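Side-chain contacts in protein SSD1 (Saccharomyces cerevisiae S288C, PDB 7AM1), which binds mRNA untranslated regions and represses translation as a pseudonuclease of the RNase II (RNB) family, without nuclease activity of its own: residues K757-G761 and D762-L766; T790-A794 and D795-P799; N804-N808 and K809-T813; R873-D877 and N878-E882. All coordinates share one frame; numbering follows the deposited sequence. Where two conformers were deposited one is given.

Contact 1 of 4, residues K757-G761 and D762-L766; sequences KRVHG and DQLPL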
loop_
_atom_site.group_PDB
_atom_site.type_symbol
_atom_site.label_atom_id
_atom_site.label_comp_id
_atom_site.label_asym_id
_atom_site.label_seq_id
_atom_site.Cartn_x
_atom_site.Cartn_y
_atom_site.Cartn_z
ATOM N N LYS A 757 -5.799 -0.367 14.288
ATOM C CA LYS A 757 -4.972 0.229 15.328
ATOM C C LYS A 757 -5.059 -0.615 16.592
ATOM O O LYS A 757 -5.906 -1.501 16.718
ATOM C CB LYS A 757 -5.392 1.676 15.613
ATOM C CG LYS A 757 -5.137 2.624 14.454
ATOM C CD LYS A 757 -3.671 3.005 14.362
ATOM C CE LYS A 757 -3.272 3.395 12.942
ATOM N NZ LYS A 757 -2.708 2.235 12.190
ATOM N N ARG A 758 -4.180 -0.314 17.544
ATOM C CA ARG A 758 -3.998 -1.138 18.729
ATOM C C ARG A 758 -4.324 -0.358 19.994
ATOM O O ARG A 758 -3.770 0.723 20.226
ATOM C CB ARG A 758 -2.560 -1.661 18.791
ATOM C CG ARG A 758 -2.232 -2.465 20.038
ATOM C CD ARG A 758 -0.950 -3.254 19.845
ATOM N NE ARG A 758 -1.097 -4.208 18.747
ATOM C CZ ARG A 758 -0.090 -4.766 18.087
ATOM N NH1 ARG A 758 1.166 -4.473 18.402
ATOM N NH2 ARG A 758 -0.343 -5.621 17.108
ATOM N N VAL A 759 -5.211 -0.920 20.811
ATOM C CA VAL A 759 -5.501 -0.399 22.141
ATOM C C VAL A 759 -4.489 -0.986 23.115
ATOM O O VAL A 759 -4.319 -2.211 23.187
ATOM C CB VAL A 759 -6.937 -0.741 22.568
ATOM C CG1 VAL A 759 -7.194 -0.263 23.996
ATOM C CG2 VAL A 759 -7.947 -0.131 21.597
ATOM N N HIS A 760 -3.802 -0.117 23.851
ATOM C CA HIS A 760 -2.787 -0.529 24.811
ATOM C C HIS A 760 -3.319 -0.407 26.233
ATOM O O HIS A 760 -3.844 0.644 26.618
ATOM C CB HIS A 760 -1.524 0.316 24.647
ATOM C CG HIS A 760 -0.853 0.131 23.327
ATOM N ND1 HIS A 760 0.031 -0.899 23.081
ATOM C CD2 HIS A 760 -0.960 0.822 22.167
ATOM C CE1 HIS A 760 0.452 -0.822 21.832
ATOM N NE2 HIS A 760 -0.133 0.211 21.255
ATOM N N GLY A 761 -3.170 -1.480 27.012
ATOM C CA GLY A 761 -3.640 -1.453 28.386
ATOM C C GLY A 761 -2.976 -0.366 29.209
ATOM O O GLY A 761 -3.609 0.243 30.075
ATOM N N ASP A 762 -1.692 -0.107 28.953
ATOM C CA ASP A 762 -0.956 0.891 29.719
ATOM C C ASP A 762 -1.310 2.320 29.328
ATOM O O ASP A 762 -0.650 3.253 29.790
ATOM C CB ASP A 762 0.552 0.667 29.577
ATOM C CG ASP A 762 1.047 0.865 28.160
ATOM O OD1 ASP A 762 0.295 1.418 27.329
ATOM O OD2 ASP A 762 2.196 0.458 27.880
ATOM N N GLN A 763 -2.309 2.515 28.472
ATOM C CA GLN A 763 -2.836 3.848 28.195
ATOM C C GLN A 763 -4.284 3.975 28.646
ATOM O O GLN A 763 -4.923 5.001 28.376
ATOM C CB GLN A 763 -2.683 4.178 26.710
ATOM C CG GLN A 763 -1.222 4.378 26.323
ATOM C CD GLN A 763 -1.029 4.676 24.855
ATOM O OE1 GLN A 763 -1.609 4.013 23.994
ATOM N NE2 GLN A 763 -0.202 5.674 24.558
ATOM N N LEU A 764 -4.801 2.974 29.354
ATOM C CA LEU A 764 -6.153 2.972 29.875
ATOM C C LEU A 764 -6.139 3.027 31.402
ATOM O O LEU A 764 -5.223 2.499 32.041
ATOM C CB LEU A 764 -6.901 1.714 29.419
ATOM C CG LEU A 764 -6.980 1.510 27.904
ATOM C CD1 LEU A 764 -7.638 0.179 27.563
ATOM C CD2 LEU A 764 -7.726 2.668 27.252
ATOM N N PRO A 765 -7.145 3.658 32.020
ATOM C CA PRO A 765 -7.202 3.694 33.490
ATOM C C PRO A 765 -7.614 2.353 34.075
ATOM O O PRO A 765 -8.783 2.149 34.423
ATOM C CB PRO A 765 -8.246 4.780 33.775
ATOM C CG PRO A 765 -9.162 4.720 32.574
ATOM C CD PRO A 765 -8.261 4.399 31.400
ATOM N N LEU A 766 -6.656 1.441 34.195
ATOM C CA LEU A 766 -6.911 0.082 34.643
ATOM C C LEU A 766 -6.295 -0.166 36.012
ATOM O O LEU A 766 -5.351 0.509 36.431
ATOM C CB LEU A 766 -6.343 -0.935 33.649
ATOM C CG LEU A 766 -6.824 -0.848 32.203
ATOM C CD1 LEU A 766 -6.121 -1.899 31.352
ATOM C CD2 LEU A 766 -8.334 -1.013 32.123
HETATM O O HOH W 1 -4.057 2.765 23.438
#
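His760 and Gln763 run side by side and point the same way, the imidazole and the amide turned 79° against each other. Gln763 brings its OE1 to 3.7 Å from CD2 of His760, and a water bridges the two residues: it accepts from His760 N and donates to Gln763 OE1, tying the amide to the strand backbone. Asp762 takes the tight first torsion, CG between the backbone N and the carbonyl carbon (chi1 64°), which brings OD1 back to 3.4 Å from CB of His760. The polar ends of His760 and Asp762 find their main partners outside this stretch, His760 ND1 in Asp154 and NE2 in Glu185, Asp762 OD2 in a salt bridge to Arg173. On the apolar side Val759 and Leu764 cross at about a right angle, CG1 of Val759 being 3.6 Å from CD1 of Leu764. Two backbone bonds hold the bend between these groups: Gln763 N to His760 O at 3.0 Å and Leu764 N to Gly761 O at 3.1 Å. Leu766 CD1 also rests on the carbonyl oxygen of Gly761. This buried 3-10 turn carries the chain out of strand 755-760, which pairs with strand 745-750, toward strand 766-772 of another sheet; Val759 and Leu764 reach strand 903-908, while Leu764 and Leu766 pack on Trp782 of strand 777-782.

Contact 2 of 4, residues T790-A794 and D795-P799; sequences TFIPA and DEKNP
Pro793 and Glu796 meet where the turn at Ala794 and Asp795 folds the chain back on itself. Asp795 comes first in the second segment, and its carboxylate is taken up by two residues from outside: OD2 accepts from Gln172 and OD1 forms a salt bridge with Lys178. Glu796 follows and closes the turn, its N donating to Pro793 O at 3.0 Å from well above the carbonyl plane (54° out of it). Its extended chain crosses the proline ring at a slant and sets OE2 3.5 Å from Pro793 CG, with Glu796 CD 3.7 Å from Pro793 CG. The backbone here is a short 3-10 turn in the long connection between strand 777-782 and helix 814-827, within the C-terminal region shared with DIS3L2. The buried Glu796 carboxylate is met by charges on both oxygens, OE1 by Arg803 and OE2 by Lys178, which would probably stabilise its ionised form. Lys797 comes next, and its N makes a weak bond to Ala794 O at 3.3 Å. CG of Lys797 touches CG2 of Ile792 at 3.8 Å, the two side chains crossing at about a right angle. A bend at chi3 (-105°) then swings the lysine back, bringing its CE to 3.8 Å from Ala794 CA.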
loop_
_atom_site.group_PDB
_atom_site.type_symbol
_atom_site.label_atom_id
_atom_site.label_comp_id
_atom_site.label_asym_id
_atom_site.label_seq_id
_atom_site.Cartn_x
_atom_site.Cartn_y
_atom_site.Cartn_z
ATOM N N THR A 790 -10.222 11.291 28.815
ATOM C CA THR A 790 -9.425 12.346 29.425
ATOM C C THR A 790 -8.301 11.791 30.291
ATOM O O THR A 790 -7.606 12.564 30.960
ATOM C CB THR A 790 -10.329 13.267 30.250
ATOM O OG1 THR A 790 -11.027 12.489 31.230
ATOM C CG2 THR A 790 -11.348 13.972 29.355
ATOM N N PHE A 791 -8.106 10.476 30.304
ATOM C CA PHE A 791 -7.116 9.879 31.189
ATOM C C PHE A 791 -5.706 10.138 30.674
ATOM O O PHE A 791 -5.419 9.955 29.488
ATOM C CB PHE A 791 -7.360 8.377 31.322
ATOM C CG PHE A 791 -6.327 7.666 32.149
ATOM C CD1 PHE A 791 -6.277 7.848 33.523
ATOM C CD2 PHE A 791 -5.420 6.804 31.556
ATOM C CE1 PHE A 791 -5.336 7.192 34.288
ATOM C CE2 PHE A 791 -4.475 6.144 32.315
ATOM C CZ PHE A 791 -4.433 6.337 33.684
ATOM N N ILE A 792 -4.824 10.562 31.571
ATOM C CA ILE A 792 -3.418 10.774 31.253
ATOM C C ILE A 792 -2.607 9.766 32.062
ATOM O O ILE A 792 -2.496 9.908 33.290
ATOM C CB ILE A 792 -2.976 12.213 31.553
ATOM C CG1 ILE A 792 -3.719 13.191 30.638
ATOM C CG2 ILE A 792 -1.464 12.348 31.404
ATOM C CD1 ILE A 792 -3.678 14.627 31.114
ATOM N N PRO A 793 -2.040 8.733 31.438
ATOM C CA PRO A 793 -1.217 7.782 32.195
ATOM C C PRO A 793 -0.105 8.510 32.935
ATOM O O PRO A 793 0.507 9.441 32.410
ATOM C CB PRO A 793 -0.663 6.847 31.111
ATOM C CG PRO A 793 -1.599 6.971 29.988
ATOM C CD PRO A 793 -2.103 8.382 30.009
ATOM N N ALA A 794 0.174 8.053 34.157
ATOM C CA ALA A 794 1.174 8.720 34.983
ATOM C C ALA A 794 2.524 8.795 34.283
ATOM O O ALA A 794 3.223 9.811 34.374
ATOM C CB ALA A 794 1.309 7.997 36.325
ATOM N N ASP A 795 2.910 7.730 33.578
ATOM C CA ASP A 795 4.222 7.695 32.948
ATOM C C ASP A 795 4.329 8.611 31.737
ATOM O O ASP A 795 5.439 8.791 31.224
ATOM C CB ASP A 795 4.578 6.259 32.547
ATOM C CG ASP A 795 3.632 5.687 31.507
ATOM O OD1 ASP A 795 3.570 6.227 30.385
ATOM O OD2 ASP A 795 2.964 4.679 31.808
ATOM N N GLU A 796 3.226 9.204 31.280
ATOM C CA GLU A 796 3.249 10.088 30.121
ATOM C C GLU A 796 3.301 11.565 30.494
ATOM O O GLU A 796 3.270 12.415 29.598
ATOM C CB GLU A 796 2.026 9.823 29.230
ATOM C CG GLU A 796 2.097 8.511 28.475
ATOM C CD GLU A 796 0.915 8.288 27.545
ATOM O OE1 GLU A 796 0.290 9.277 27.107
ATOM O OE2 GLU A 796 0.618 7.112 27.249
ATOM N N LYS A 797 3.383 11.893 31.782
ATOM C CA LYS A 797 3.650 13.261 32.208
ATOM C C LYS A 797 5.141 13.561 32.268
ATOM O O LYS A 797 5.522 14.714 32.501
ATOM C CB LYS A 797 2.992 13.531 33.565
ATOM C CG LYS A 797 1.462 13.545 33.488
ATOM C CD LYS A 797 0.809 13.693 34.855
ATOM C CE LYS A 797 0.225 12.383 35.349
ATOM N NZ LYS A 797 -0.541 12.569 36.616
ATOM N N ASN A 798 5.975 12.549 32.062
ATOM C CA ASN A 798 7.411 12.734 31.916
ATOM C C ASN A 798 7.693 13.613 30.703
ATOM O O ASN A 798 7.106 13.392 29.635
ATOM C CB ASN A 798 8.058 11.356 31.749
ATOM C CG ASN A 798 9.561 11.417 31.555
ATOM O OD1 ASN A 798 10.145 12.483 31.372
ATOM N ND2 ASN A 798 10.193 10.250 31.569
ATOM N N PRO A 799 8.573 14.615 30.813
ATOM C CA PRO A 799 8.939 15.394 29.616
ATOM C C PRO A 799 9.601 14.564 28.524
ATOM O O PRO A 799 9.754 15.066 27.403
ATOM C CB PRO A 799 9.898 16.462 30.164
ATOM C CG PRO A 799 10.396 15.903 31.469
ATOM C CD PRO A 799 9.249 15.117 32.025
#

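Contact 3 of 4, residues N804-N808 and K809-T813; sequences NSIKN and KFRST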
loop_
_atom_site.group_PDB
_atom_site.type_symbol
_atom_site.label_atom_id
_atom_site.label_comp_id
_atom_site.label_asym_id
_atom_site.label_seq_id
_atom_site.Cartn_x
_atom_site.Cartn_y
_atom_site.Cartn_z
ATOM N N ASN A 804 4.380 15.139 25.555
ATOM C CA ASN A 804 4.838 16.504 25.776
ATOM C C ASN A 804 4.905 17.291 24.476
ATOM O O ASN A 804 4.781 18.521 24.487
ATOM C CB ASN A 804 6.211 16.478 26.448
ATOM C CG ASN A 804 6.457 17.683 27.327
ATOM O OD1 ASN A 804 5.605 18.066 28.130
ATOM N ND2 ASN A 804 7.631 18.289 27.183
ATOM N N SER A 805 5.089 16.605 23.354
ATOM C CA SER A 805 5.164 17.233 22.042
ATOM C C SER A 805 3.826 17.252 21.312
ATOM O O SER A 805 3.769 17.705 20.164
ATOM C CB SER A 805 6.215 16.519 21.186
ATOM O OG SER A 805 5.820 15.187 20.915
ATOM N N ILE A 806 2.751 16.780 21.945
ATOM C CA ILE A 806 1.442 16.821 21.309
ATOM C C ILE A 806 0.938 18.252 21.276
ATOM O O ILE A 806 0.881 18.934 22.309
ATOM C CB ILE A 806 0.448 15.916 22.059
ATOM C CG1 ILE A 806 0.834 14.447 21.904
ATOM C CG2 ILE A 806 -0.978 16.189 21.592
ATOM C CD1 ILE A 806 -0.040 13.520 22.731
ATOM N N LYS A 807 0.595 18.726 20.080
ATOM C CA LYS A 807 0.095 20.085 19.915
ATOM C C LYS A 807 -1.406 20.176 20.175
ATOM O O LYS A 807 -1.898 21.237 20.572
ATOM C CB LYS A 807 0.452 20.594 18.518
ATOM C CG LYS A 807 1.960 20.693 18.287
ATOM C CD LYS A 807 2.306 21.777 17.277
ATOM C CE LYS A 807 3.815 21.917 17.094
ATOM N NZ LYS A 807 4.417 20.760 16.363
ATOM N N ASN A 808 -2.159 19.116 19.884
ATOM C CA ASN A 808 -3.611 19.110 20.071
ATOM C C ASN A 808 -3.930 18.353 21.358
ATOM O O ASN A 808 -4.369 17.203 21.347
ATOM C CB ASN A 808 -4.299 18.508 18.848
ATOM C CG ASN A 808 -3.844 17.080 18.550
ATOM O OD1 ASN A 808 -2.663 16.741 18.679
ATOM N ND2 ASN A 808 -4.780 16.252 18.099
ATOM N N LYS A 809 -3.739 19.032 22.488
ATOM C CA LYS A 809 -3.806 18.366 23.783
ATOM C C LYS A 809 -5.216 18.242 24.357
ATOM O O LYS A 809 -5.420 17.435 25.269
ATOM C CB LYS A 809 -2.948 19.118 24.811
ATOM C CG LYS A 809 -1.449 19.095 24.536
ATOM C CD LYS A 809 -0.662 19.422 25.796
ATOM C CE LYS A 809 0.837 19.268 25.573
ATOM N NZ LYS A 809 1.341 20.326 24.661
ATOM N N PHE A 810 -6.203 18.962 23.832
ATOM C CA PHE A 810 -7.491 19.031 24.509
ATOM C C PHE A 810 -8.374 17.844 24.145
ATOM O O PHE A 810 -8.525 17.501 22.968
ATOM C CB PHE A 810 -8.220 20.330 24.160
ATOM C CG PHE A 810 -9.644 20.355 24.637
ATOM C CD1 PHE A 810 -9.930 20.442 25.990
ATOM C CD2 PHE A 810 -10.690 20.261 23.738
ATOM C CE1 PHE A 810 -11.235 20.448 26.437
ATOM C CE2 PHE A 810 -11.998 20.264 24.177
ATOM C CZ PHE A 810 -12.271 20.356 25.527
ATOM N N ARG A 811 -8.933 17.199 25.173
ATOM C CA ARG A 811 -9.892 16.115 25.009
ATOM C C ARG A 811 -11.117 16.398 25.864
ATOM O O ARG A 811 -10.995 16.637 27.071
ATOM C CB ARG A 811 -9.305 14.755 25.408
ATOM C CG ARG A 811 -8.434 14.092 24.354
ATOM C CD ARG A 811 -6.987 14.502 24.492
ATOM N NE ARG A 811 -6.098 13.484 23.946
ATOM C CZ ARG A 811 -4.772 13.550 23.983
ATOM N NH1 ARG A 811 -4.174 14.593 24.542
ATOM N NH2 ARG A 811 -4.048 12.569 23.459
ATOM N N SER A 812 -12.288 16.359 25.242
ATOM C CA SER A 812 -13.552 16.463 25.956
ATOM C C SER A 812 -13.871 15.144 26.662
ATOM O O SER A 812 -13.198 14.128 26.473
ATOM C CB SER A 812 -14.688 16.804 24.996
ATOM O OG SER A 812 -15.010 15.668 24.213
ATOM N N THR A 813 -14.899 15.166 27.508
ATOM C CA THR A 813 -15.339 13.927 28.127
ATOM C C THR A 813 -16.021 13.039 27.084
ATOM O O THR A 813 -16.521 13.513 26.058
ATOM C CB THR A 813 -16.338 14.192 29.250
ATOM O OG1 THR A 813 -17.554 14.685 28.671
ATOM C CG2 THR A 813 -15.797 15.204 30.258
HETATM O O HOH W 2 -3.341 21.775 22.741
#
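The guanidinium of Arg811, in one of its two conformers, has Asn808 O over one face, 4.1 Å from NH1, and Ile806 CD1 at its edge, 4.2 Å from NH2. Also at the edge, in the guanidinium plane, lies Lys809 O, which accepts from Arg811 NH1 at 3.2 Å. A bend at chi2 (90°) folds this conformer back over its own backbone to reach that carbonyl, while NH2 is held by a salt bridge to Glu896; for the other conformer these contacts are doubtful. The amide of Asn808 is taken up by neighbouring backbone, OD1 accepting from Val897 N and ND2 donating to Ala895 O. Lys809 lies across Ile806 at an oblique angle, and its NZ donates a hydrogen bond to Ile806 O at 2.8 Å, approaching almost in line with the carbonyl. Its CG is 3.2 Å from the same oxygen, since the chain curls round it and turns at chi4 to set NZ there. A water bridges Lys807 O and Lys809 N and supplements their weak direct bond of 3.5 Å. These are irregular loop residues whose ammonium and guanidinium groups close on main-chain carbonyls; they lie against strand 888-896 and Val897 just after it, and lead into Thr813, the N-cap residue of helix 814-827.

Contact 4 of 4, residues R873-D877 and N878-E882; sequences RIEND and NYIQE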
loop_
_atom_site.group_PDB
_atom_site.type_symbol
_atom_site.label_atom_id
_atom_site.label_comp_id
_atom_site.label_asym_id
_atom_site.label_seq_id
_atom_site.Cartn_x
_atom_site.Cartn_y
_atom_site.Cartn_z
ATOM N N ARG A 873 -18.970 -6.971 33.783
ATOM C CA ARG A 873 -19.485 -7.563 35.009
ATOM C C ARG A 873 -18.713 -7.028 36.206
ATOM O O ARG A 873 -17.547 -6.637 36.093
ATOM C CB ARG A 873 -19.413 -9.092 34.983
ATOM C CG ARG A 873 -18.017 -9.661 34.904
ATOM C CD ARG A 873 -18.078 -11.155 34.632
ATOM N NE ARG A 873 -16.856 -11.831 35.053
ATOM C CZ ARG A 873 -15.794 -12.024 34.276
ATOM N NH1 ARG A 873 -15.791 -11.592 33.021
ATOM N NH2 ARG A 873 -14.729 -12.649 34.760
ATOM N N ILE A 874 -19.389 -7.016 37.350
ATOM C CA ILE A 874 -18.847 -6.490 38.596
ATOM C C ILE A 874 -18.731 -7.654 39.569
ATOM O O ILE A 874 -19.746 -8.243 39.961
ATOM C CB ILE A 874 -19.737 -5.373 39.163
ATOM C CG1 ILE A 874 -19.794 -4.206 38.174
ATOM C CG2 ILE A 874 -19.219 -4.908 40.527
ATOM C CD1 ILE A 874 -20.784 -3.127 38.541
ATOM N N GLU A 875 -17.500 -7.986 39.957
ATOM C CA GLU A 875 -17.233 -9.059 40.914
ATOM C C GLU A 875 -16.631 -8.412 42.156
ATOM O O GLU A 875 -15.423 -8.156 42.208
ATOM C CB GLU A 875 -16.288 -10.105 40.329
ATOM C CG GLU A 875 -16.681 -10.623 38.960
ATOM C CD GLU A 875 -15.816 -11.786 38.510
ATOM O OE1 GLU A 875 -14.626 -11.827 38.889
ATOM O OE2 GLU A 875 -16.334 -12.668 37.793
ATOM N N ASN A 876 -17.473 -8.163 43.163
ATOM C CA ASN A 876 -17.022 -7.419 44.337
ATOM C C ASN A 876 -16.394 -6.113 43.855
ATOM O O ASN A 876 -17.100 -5.282 43.273
ATOM C CB ASN A 876 -16.116 -8.295 45.205
ATOM C CG ASN A 876 -16.922 -9.131 46.213
ATOM O OD1 ASN A 876 -18.155 -9.158 46.160
ATOM N ND2 ASN A 876 -16.230 -9.828 47.110
ATOM N N ASP A 877 -15.102 -5.895 44.074
ATOM C CA ASP A 877 -14.491 -4.633 43.667
ATOM C C ASP A 877 -13.826 -4.693 42.294
ATOM O O ASP A 877 -13.170 -3.725 41.898
ATOM C CB ASP A 877 -13.479 -4.173 44.721
ATOM C CG ASP A 877 -14.145 -3.733 46.009
ATOM O OD1 ASP A 877 -15.108 -2.942 45.931
ATOM O OD2 ASP A 877 -13.712 -4.175 47.095
ATOM N N ASN A 878 -13.980 -5.792 41.561
ATOM C CA ASN A 878 -13.469 -5.886 40.197
ATOM C C ASN A 878 -14.527 -5.427 39.198
ATOM O O ASN A 878 -15.655 -5.931 39.198
ATOM C CB ASN A 878 -13.012 -7.311 39.880
ATOM C CG ASN A 878 -11.682 -7.650 40.529
ATOM O OD1 ASN A 878 -10.779 -6.812 40.579
ATOM N ND2 ASN A 878 -11.549 -8.878 41.015
ATOM N N TYR A 879 -14.158 -4.465 38.355
ATOM C CA TYR A 879 -15.033 -3.921 37.313
ATOM C C TYR A 879 -14.483 -4.402 35.971
ATOM O O TYR A 879 -13.605 -3.775 35.375
ATOM C CB TYR A 879 -15.091 -2.400 37.416
ATOM C CG TYR A 879 -15.640 -1.938 38.750
ATOM C CD1 TYR A 879 -14.809 -1.812 39.855
ATOM C CD2 TYR A 879 -16.991 -1.657 38.913
ATOM C CE1 TYR A 879 -15.305 -1.405 41.083
ATOM C CE2 TYR A 879 -17.497 -1.246 40.141
ATOM C CZ TYR A 879 -16.648 -1.124 41.220
ATOM O OH TYR A 879 -17.138 -0.719 42.442
ATOM N N ILE A 880 -15.034 -5.514 35.487
ATOM C CA ILE A 880 -14.420 -6.311 34.431
ATOM C C ILE A 880 -15.134 -6.077 33.110
ATOM O O ILE A 880 -16.369 -6.130 33.041
ATOM C CB ILE A 880 -14.442 -7.809 34.795
ATOM C CG1 ILE A 880 -13.714 -8.041 36.118
ATOM C CG2 ILE A 880 -13.850 -8.637 33.664
ATOM C CD1 ILE A 880 -13.704 -9.487 36.572
ATOM N N GLN A 881 -14.353 -5.837 32.056
ATOM C CA GLN A 881 -14.839 -5.828 30.682
ATOM C C GLN A 881 -14.138 -6.942 29.916
ATOM O O GLN A 881 -12.910 -7.065 29.985
ATOM C CB GLN A 881 -14.582 -4.483 29.994
ATOM C CG GLN A 881 -15.115 -4.422 28.565
ATOM C CD GLN A 881 -14.732 -3.144 27.844
ATOM O OE1 GLN A 881 -13.950 -2.342 28.354
ATOM N NE2 GLN A 881 -15.280 -2.952 26.647
ATOM N N GLU A 882 -14.914 -7.750 29.195
ATOM C CA GLU A 882 -14.365 -8.821 28.374
ATOM C C GLU A 882 -14.137 -8.320 26.953
ATOM O O GLU A 882 -15.031 -7.716 26.349
ATOM C CB GLU A 882 -15.298 -10.031 28.348
ATOM C CG GLU A 882 -15.763 -10.506 29.707
ATOM C CD GLU A 882 -16.583 -11.781 29.619
ATOM O OE1 GLU A 882 -17.044 -12.118 28.505
ATOM O OE2 GLU A 882 -16.769 -12.442 30.664
#
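Arg873 and Ile880 face each other across a beta hairpin whose two strands are joined by a type II' turn from Glu875 to Asn878. The ladder is the close part. Arg873 and Ile880 form a hydrogen-bonded pair through two 2.8 Å bonds, Arg873 N to Ile880 O and Ile880 N to Arg873 O; Glu875 and Asn878 form another, and the non-hydrogen-bonded pair Ile874 and Tyr879 lies between them. On the face carrying Arg873, Glu875 and Ile880, the guanidinium is laid over the isoleucine, with Ile880 CG2 3.6 Å from NH1 and CD1 over the same group near its rim. CG of Arg873 sits between the backbone N and the carbonyl carbon (chi1 63°), and the chain then extends from CG to NE, carrying the guanidinium over Ile880 and on to Glu882. Buried Ile880 also packs on Glu779 and His781 of strand 777-782.

Toward the turn and the other face the contact becomes looser. Asn876 and Asp877 are exposed and Asn876 is poorly ordered. Ile874 and Tyr879 meet obliquely, Ile874 CG1 being 3.9 Å from CD2 of the tyrosine, whose ring is met edge-to-face by Phe912. The one close approach on this side sets Tyr879 CD1 3.2 Å from Asp877 O.

Arg873, Glu875 and Glu882 form a salt-bridge network. Arg873 NE donates to Glu875 OE2 at 2.9 Å from above that carboxylate's plane (60° out of it), while Arg873 NH1 reaches Glu882 OE2 at 2.7 Å, the guanidinium and the Glu882 carboxylate turned 79° apart.

All four contacts lie in the C-terminal part of the chain. Contact 1 is fully buried, contact 2 partly so, and contacts 3 and 4 are at the surface. Contacts 1 and 2 touch, Gln763 NE2 probably bonding to Glu796 OE2 while the Phe791 ring packs against Leu764 and Pro765. Contacts 2 and 3 share the long connection before helix 814-827 and meet at Thr790. Contact 4 alone is made by two strands paired with each other; it lies nearest contact 1, about 17 Å between centres without touching, and both lean on strand 777-782. Tight 3-10 turns serve contacts 1 and 2; lysine and arginine grip carbonyls in contact 3, and contact 4 adds a salt-bridge network to its ladder.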